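Local coordinates for protein beta-galactoside alpha-2,6-sialyltransferase (Photobacterium sp., PDB 2Z4T) that probably transfers sialic acid from CMP-sialic acid to galactose-containing acceptors such as lactose, forming an alpha-2,6 linkage, at residues R371-N383 against G409-S421. Sequence-based numbering, arbitrary orientation. Where two conformers were deposited one is given.
Sequences REYYAKQQINVIN and GIINTLIMQNYPS
Helix 371-383 meets helix 410-417 with their axes 8.8 Å apart at closest approach, the short segments running in broadly the same direction and crossing at -37°, and the CA atoms of Ala-375 and Ile-411 come within 5.0 Å. The small Ala-375 permits this approach, its CB lying 3.7 Å from CB of Leu-414. Two isoleucines follow as knobs into holes. Ile-411 drops among Arg-371, Tyr-374, Ala-375 and Gln-378; its CG1, beside the backbone N (chi1 -63°), brings CD1 against CB of Arg-371 and CB of Tyr-374, while CG2 abuts the side-chain nitrogen NE2 of Gln-378. One turn on, Ile-415 fills the hole of Ala-375, Gln-378, Ile-379 and Ile-382, with CD1 3.7 Å from Gln-378 CB.

Beyond the helix, Tyr-419 reaches back from the loop. Its OH donates to OD1 of Asn-383 (2.8 Å), which sits at the ring's edge; the hydroxyl approaches 58° out of the carbonyl plane. Ile-382 CG2 packs 3.6 Å from CZ of the tyrosine. A water accepts from Asn-383 ND2 and donates to Asn-418 OD1, so both ends of the Asn-383 amide are engaged.

Within its own helix, Gln-378 NE2 donates to Tyr-374 O (3.2 Å), which takes Gln-378 N from the opposite face; OE1 accepts from Thr-362 N, next to the CMP-binding Gly-361. Both helices flank the parallel sheet of the C-terminal half of this GT-B enzyme, Ile-382 and Tyr-419 both touching Leu-400. Largely apolar knobs-into-holes packing thus joins the helices, and polar bonds probably limit rotation of two amides, Gln-378 near the nucleotide site and Asn-383 at the C-terminal end of 371-383.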
loop_
_atom_site.group_PDB
_atom_site.type_symbol
_atom_site.label_atom_id
_atom_site.label_comp_id
_atom_site.label_asym_id
_atom_site.label_seq_id
_atom_site.Cartn_x
_atom_site.Cartn_y
_atom_site.Cartn_z
ATOM N N ARG A 371 -21.693 -12.631 -12.574
ATOM C CA ARG A 371 -21.774 -11.239 -12.150
ATOM C C ARG A 371 -23.117 -10.525 -12.359
ATOM O O ARG A 371 -23.418 -9.544 -11.660
ATOM C CB ARG A 371 -20.538 -10.417 -12.572
ATOM C CG ARG A 371 -20.380 -10.129 -14.011
ATOM C CD ARG A 371 -18.916 -10.319 -14.436
ATOM N NE ARG A 371 -18.936 -10.764 -15.820
ATOM C CZ ARG A 371 -18.250 -10.239 -16.821
ATOM N NH1 ARG A 371 -17.373 -9.255 -16.628
ATOM N NH2 ARG A 371 -18.425 -10.753 -18.026
ATOM N N GLU A 372 -23.952 -11.035 -13.260
ATOM C CA GLU A 372 -25.287 -10.451 -13.376
ATOM C C GLU A 372 -26.125 -10.854 -12.178
ATOM O O GLU A 372 -26.936 -10.068 -11.670
ATOM C CB GLU A 372 -25.964 -10.826 -14.688
ATOM C CG GLU A 372 -25.228 -10.236 -15.882
ATOM C CD GLU A 372 -25.842 -10.602 -17.220
ATOM O OE1 GLU A 372 -26.478 -11.682 -17.333
ATOM O OE2 GLU A 372 -25.666 -9.802 -18.175
ATOM N N TYR A 373 -25.889 -12.080 -11.715
ATOM C CA TYR A 373 -26.580 -12.631 -10.560
ATOM C C TYR A 373 -26.133 -11.856 -9.312
ATOM O O TYR A 373 -26.947 -11.552 -8.436
ATOM C CB TYR A 373 -26.278 -14.126 -10.442
ATOM C CG TYR A 373 -26.626 -14.713 -9.106
ATOM C CD1 TYR A 373 -27.964 -14.855 -8.705
ATOM C CD2 TYR A 373 -25.628 -15.126 -8.231
ATOM C CE1 TYR A 373 -28.286 -15.389 -7.467
ATOM C CE2 TYR A 373 -25.946 -15.666 -6.970
ATOM C CZ TYR A 373 -27.270 -15.795 -6.600
ATOM O OH TYR A 373 -27.586 -16.328 -5.367
ATOM N N TYR A 374 -24.839 -11.526 -9.269
ATOM C CA TYR A 374 -24.267 -10.689 -8.222
ATOM C C TYR A 374 -24.897 -9.300 -8.220
ATOM O O TYR A 374 -25.179 -8.750 -7.155
ATOM C CB TYR A 374 -22.737 -10.600 -8.356
ATOM C CG TYR A 374 -21.999 -11.631 -7.532
ATOM C CD1 TYR A 374 -22.216 -13.004 -7.726
ATOM C CD2 TYR A 374 -21.094 -11.238 -6.539
ATOM C CE1 TYR A 374 -21.547 -13.968 -6.944
ATOM C CE2 TYR A 374 -20.419 -12.202 -5.745
ATOM C CZ TYR A 374 -20.649 -13.558 -5.960
ATOM O OH TYR A 374 -19.989 -14.495 -5.189
ATOM N N ALA A 375 -25.146 -8.735 -9.398
ATOM C CA ALA A 375 -25.750 -7.426 -9.440
ATOM C C ALA A 375 -27.176 -7.517 -8.907
ATOM O O ALA A 375 -27.586 -6.707 -8.060
ATOM C CB ALA A 375 -25.735 -6.881 -10.828
ATOM N N LYS A 376 -27.920 -8.515 -9.378
ATOM C CA LYS A 376 -29.328 -8.626 -9.036
ATOM C C LYS A 376 -29.510 -8.874 -7.529
ATOM O O LYS A 376 -30.401 -8.297 -6.904
ATOM C CB LYS A 376 -30.041 -9.642 -9.936
ATOM C CG LYS A 376 -31.371 -10.198 -9.390
ATOM C CD LYS A 376 -32.096 -11.051 -10.450
ATOM C CE LYS A 376 -32.765 -12.314 -9.876
ATOM N NZ LYS A 376 -33.949 -11.953 -9.064
ATOM N N GLN A 377 -28.630 -9.676 -6.945
ATOM C CA GLN A 377 -28.653 -9.912 -5.500
ATOM C C GLN A 377 -28.332 -8.672 -4.633
ATOM O O GLN A 377 -28.978 -8.441 -3.596
ATOM C CB GLN A 377 -27.738 -11.075 -5.126
ATOM C CG GLN A 377 -28.273 -12.447 -5.577
ATOM C CD GLN A 377 -29.751 -12.698 -5.210
ATOM O OE1 GLN A 377 -30.131 -12.642 -4.039
ATOM N NE2 GLN A 377 -30.586 -12.959 -6.228
ATOM N N GLN A 378 -27.340 -7.890 -5.048
ATOM C CA GLN A 378 -26.973 -6.710 -4.292
ATOM C C GLN A 378 -28.068 -5.634 -4.364
ATOM O O GLN A 378 -28.319 -4.925 -3.382
ATOM C CB GLN A 378 -25.599 -6.201 -4.720
ATOM C CG GLN A 378 -24.465 -7.152 -4.292
ATOM C CD GLN A 378 -23.088 -6.727 -4.791
ATOM O OE1 GLN A 378 -22.450 -5.836 -4.216
ATOM N NE2 GLN A 378 -22.614 -7.375 -5.859
ATOM N N ILE A 379 -28.718 -5.534 -5.522
ATOM C CA ILE A 379 -29.899 -4.706 -5.680
ATOM C C ILE A 379 -30.954 -5.154 -4.660
ATOM O O ILE A 379 -31.582 -4.333 -3.978
ATOM C CB ILE A 379 -30.439 -4.778 -7.114
ATOM C CG1 ILE A 379 -29.535 -3.944 -8.046
ATOM C CG2 ILE A 379 -31.906 -4.289 -7.178
ATOM C CD1 ILE A 379 -29.836 -4.081 -9.549
ATOM N N ASN A 380 -31.111 -6.463 -4.514
ATOM C CA ASN A 380 -32.048 -6.956 -3.547
ATOM C C ASN A 380 -31.635 -6.628 -2.105
ATOM O O ASN A 380 -32.502 -6.362 -1.252
ATOM C CB ASN A 380 -32.308 -8.450 -3.729
ATOM C CG ASN A 380 -33.495 -8.918 -2.921
ATOM O OD1 ASN A 380 -34.593 -8.412 -3.088
ATOM N ND2 ASN A 380 -33.277 -9.861 -2.025
ATOM N N VAL A 381 -30.333 -6.634 -1.831
ATOM C CA VAL A 381 -29.857 -6.281 -0.494
ATOM C C VAL A 381 -30.099 -4.798 -0.207
ATOM O O VAL A 381 -30.609 -4.459 0.866
ATOM C CB VAL A 381 -28.398 -6.673 -0.250
ATOM C CG1 VAL A 381 -27.929 -6.200 1.126
ATOM C CG2 VAL A 381 -28.251 -8.171 -0.377
ATOM N N ILE A 382 -29.764 -3.924 -1.164
ATOM C CA ILE A 382 -30.065 -2.492 -1.028
ATOM C C ILE A 382 -31.568 -2.315 -0.741
ATOM O O ILE A 382 -31.956 -1.562 0.155
ATOM C CB ILE A 382 -29.609 -1.679 -2.274
ATOM C CG1 ILE A 382 -28.078 -1.700 -2.389
ATOM C CG2 ILE A 382 -30.096 -0.225 -2.220
ATOM C CD1 ILE A 382 -27.561 -1.382 -3.739
ATOM N N ASN A 383 -32.402 -3.040 -1.479
ATOM C CA ASN A 383 -33.852 -2.930 -1.324
ATOM C C ASN A 383 -34.336 -3.308 0.051
ATOM O O ASN A 383 -35.207 -2.649 0.610
ATOM C CB ASN A 383 -34.587 -3.724 -2.399
ATOM C CG ASN A 383 -34.510 -3.049 -3.745
ATOM O OD1 ASN A 383 -34.192 -1.861 -3.822
ATOM N ND2 ASN A 383 -34.780 -3.797 -4.815
ATOM N N GLY A 409 -16.616 -3.802 -11.810
ATOM C CA GLY A 409 -16.818 -3.715 -13.239
ATOM C C GLY A 409 -18.286 -3.567 -13.561
ATOM O O GLY A 409 -18.947 -2.650 -13.068
ATOM N N ILE A 410 -18.798 -4.496 -14.362
ATOM C CA ILE A 410 -20.159 -4.411 -14.859
ATOM C C ILE A 410 -21.186 -4.578 -13.744
ATOM O O ILE A 410 -22.335 -4.195 -13.914
ATOM C CB ILE A 410 -20.386 -5.379 -16.063
ATOM C CG1 ILE A 410 -20.994 -4.619 -17.259
ATOM C CG2 ILE A 410 -21.155 -6.662 -15.673
ATOM C CD1 ILE A 410 -22.559 -4.258 -17.188
ATOM N N ILE A 411 -20.769 -5.125 -12.597
ATOM C CA ILE A 411 -21.659 -5.252 -11.426
ATOM C C ILE A 411 -22.032 -3.881 -10.895
ATOM O O ILE A 411 -23.204 -3.607 -10.591
ATOM C CB ILE A 411 -21.008 -6.050 -10.277
ATOM C CG1 ILE A 411 -20.731 -7.481 -10.718
ATOM C CG2 ILE A 411 -21.900 -6.031 -9.037
ATOM C CD1 ILE A 411 -19.992 -8.280 -9.695
ATOM N N ASN A 412 -21.026 -3.023 -10.790
ATOM C CA ASN A 412 -21.221 -1.663 -10.332
ATOM C C ASN A 412 -22.115 -0.858 -11.257
ATOM O O ASN A 412 -22.994 -0.142 -10.775
ATOM C CB ASN A 412 -19.882 -0.964 -10.083
ATOM C CG ASN A 412 -19.082 -1.634 -8.972
ATOM O OD1 ASN A 412 -19.628 -2.410 -8.196
ATOM N ND2 ASN A 412 -17.794 -1.327 -8.884
ATOM N N THR A 413 -21.938 -0.986 -12.573
ATOM C CA THR A 413 -22.795 -0.192 -13.449
ATOM C C THR A 413 -24.265 -0.657 -13.393
ATOM O O THR A 413 -25.169 0.169 -13.340
ATOM C CB THR A 413 -22.226 0.005 -14.915
ATOM O OG1 THR A 413 -22.728 -1.009 -15.787
ATOM C CG2 THR A 413 -20.689 0.001 -14.944
ATOM N N LEU A 414 -24.487 -1.974 -13.336
ATOM C CA LEU A 414 -25.835 -2.530 -13.191
ATOM C C LEU A 414 -26.545 -2.044 -11.926
ATOM O O LEU A 414 -27.713 -1.652 -11.986
ATOM C CB LEU A 414 -25.812 -4.057 -13.220
ATOM C CG LEU A 414 -25.548 -4.682 -14.593
ATOM C CD1 LEU A 414 -25.137 -6.124 -14.453
ATOM C CD2 LEU A 414 -26.780 -4.552 -15.518
ATOM N N ILE A 415 -25.833 -2.063 -10.794
ATOM C CA ILE A 415 -26.377 -1.592 -9.513
ATOM C C ILE A 415 -26.681 -0.111 -9.613
ATOM O O ILE A 415 -27.711 0.354 -9.151
ATOM C CB ILE A 415 -25.398 -1.843 -8.328
ATOM C CG1 ILE A 415 -25.301 -3.326 -8.009
ATOM C CG2 ILE A 415 -25.825 -1.087 -7.086
ATOM C CD1 ILE A 415 -24.154 -3.671 -7.076
ATOM N N MET A 416 -25.780 0.613 -10.251
ATOM C CA MET A 416 -25.852 2.056 -10.330
ATOM C C MET A 416 -27.051 2.520 -11.144
ATOM O O MET A 416 -27.750 3.445 -10.731
ATOM C CB MET A 416 -24.541 2.605 -10.893
ATOM C CG MET A 416 -24.173 4.004 -10.447
ATOM S SD MET A 416 -24.294 4.412 -8.673
ATOM C CE MET A 416 -24.878 6.106 -8.907
ATOM N N GLN A 417 -27.322 1.871 -12.277
ATOM C CA GLN A 417 -28.438 2.325 -13.111
ATOM C C GLN A 417 -29.808 1.881 -12.600
ATOM O O GLN A 417 -30.849 2.323 -13.091
ATOM C CB GLN A 417 -28.236 2.009 -14.598
ATOM C CG GLN A 417 -27.852 0.584 -14.935
ATOM C CD GLN A 417 -27.010 0.482 -16.220
ATOM O OE1 GLN A 417 -26.356 1.451 -16.639
ATOM N NE2 GLN A 417 -27.016 -0.699 -16.836
ATOM N N ASN A 418 -29.802 1.041 -11.573
ATOM C CA ASN A 418 -31.039 0.718 -10.893
ATOM C C ASN A 418 -31.567 1.835 -9.980
ATOM O O ASN A 418 -32.734 1.801 -9.599
ATOM C CB ASN A 418 -30.904 -0.587 -10.103
ATOM C CG ASN A 418 -32.239 -1.247 -9.881
ATOM O OD1 ASN A 418 -32.720 -1.364 -8.749
ATOM N ND2 ASN A 418 -32.876 -1.641 -10.971
ATOM N N TYR A 419 -30.708 2.803 -9.634
ATOM C CA TYR A 419 -31.045 3.852 -8.653
ATOM C C TYR A 419 -30.699 5.265 -9.099
ATOM O O TYR A 419 -29.586 5.713 -8.888
ATOM C CB TYR A 419 -30.390 3.586 -7.295
ATOM C CG TYR A 419 -30.764 2.261 -6.687
ATOM C CD1 TYR A 419 -31.970 2.101 -5.973
ATOM C CD2 TYR A 419 -29.920 1.161 -6.833
ATOM C CE1 TYR A 419 -32.318 0.878 -5.417
ATOM C CE2 TYR A 419 -30.247 -0.068 -6.281
ATOM C CZ TYR A 419 -31.448 -0.220 -5.572
ATOM O OH TYR A 419 -31.750 -1.466 -5.036
ATOM N N PRO A 420 -31.683 5.984 -9.670
ATOM C CA PRO A 420 -31.580 7.346 -10.233
ATOM C C PRO A 420 -30.679 8.477 -9.657
ATOM O O PRO A 420 -29.758 8.799 -10.381
ATOM C CB PRO A 420 -33.044 7.787 -10.400
ATOM C CG PRO A 420 -33.770 6.494 -10.665
ATOM C CD PRO A 420 -33.050 5.439 -9.829
ATOM N N SER A 421 -30.802 9.121 -8.478
ATOM C CA SER A 421 -31.176 8.748 -7.097
ATOM C C SER A 421 -29.883 8.468 -6.264
ATOM O O SER A 421 -29.535 9.227 -5.344
ATOM C CB SER A 421 -32.217 7.647 -6.962
ATOM O OG SER A 421 -32.454 7.336 -5.580
HETATM O O HOH W 1 -34.884 -2.819 -7.611
#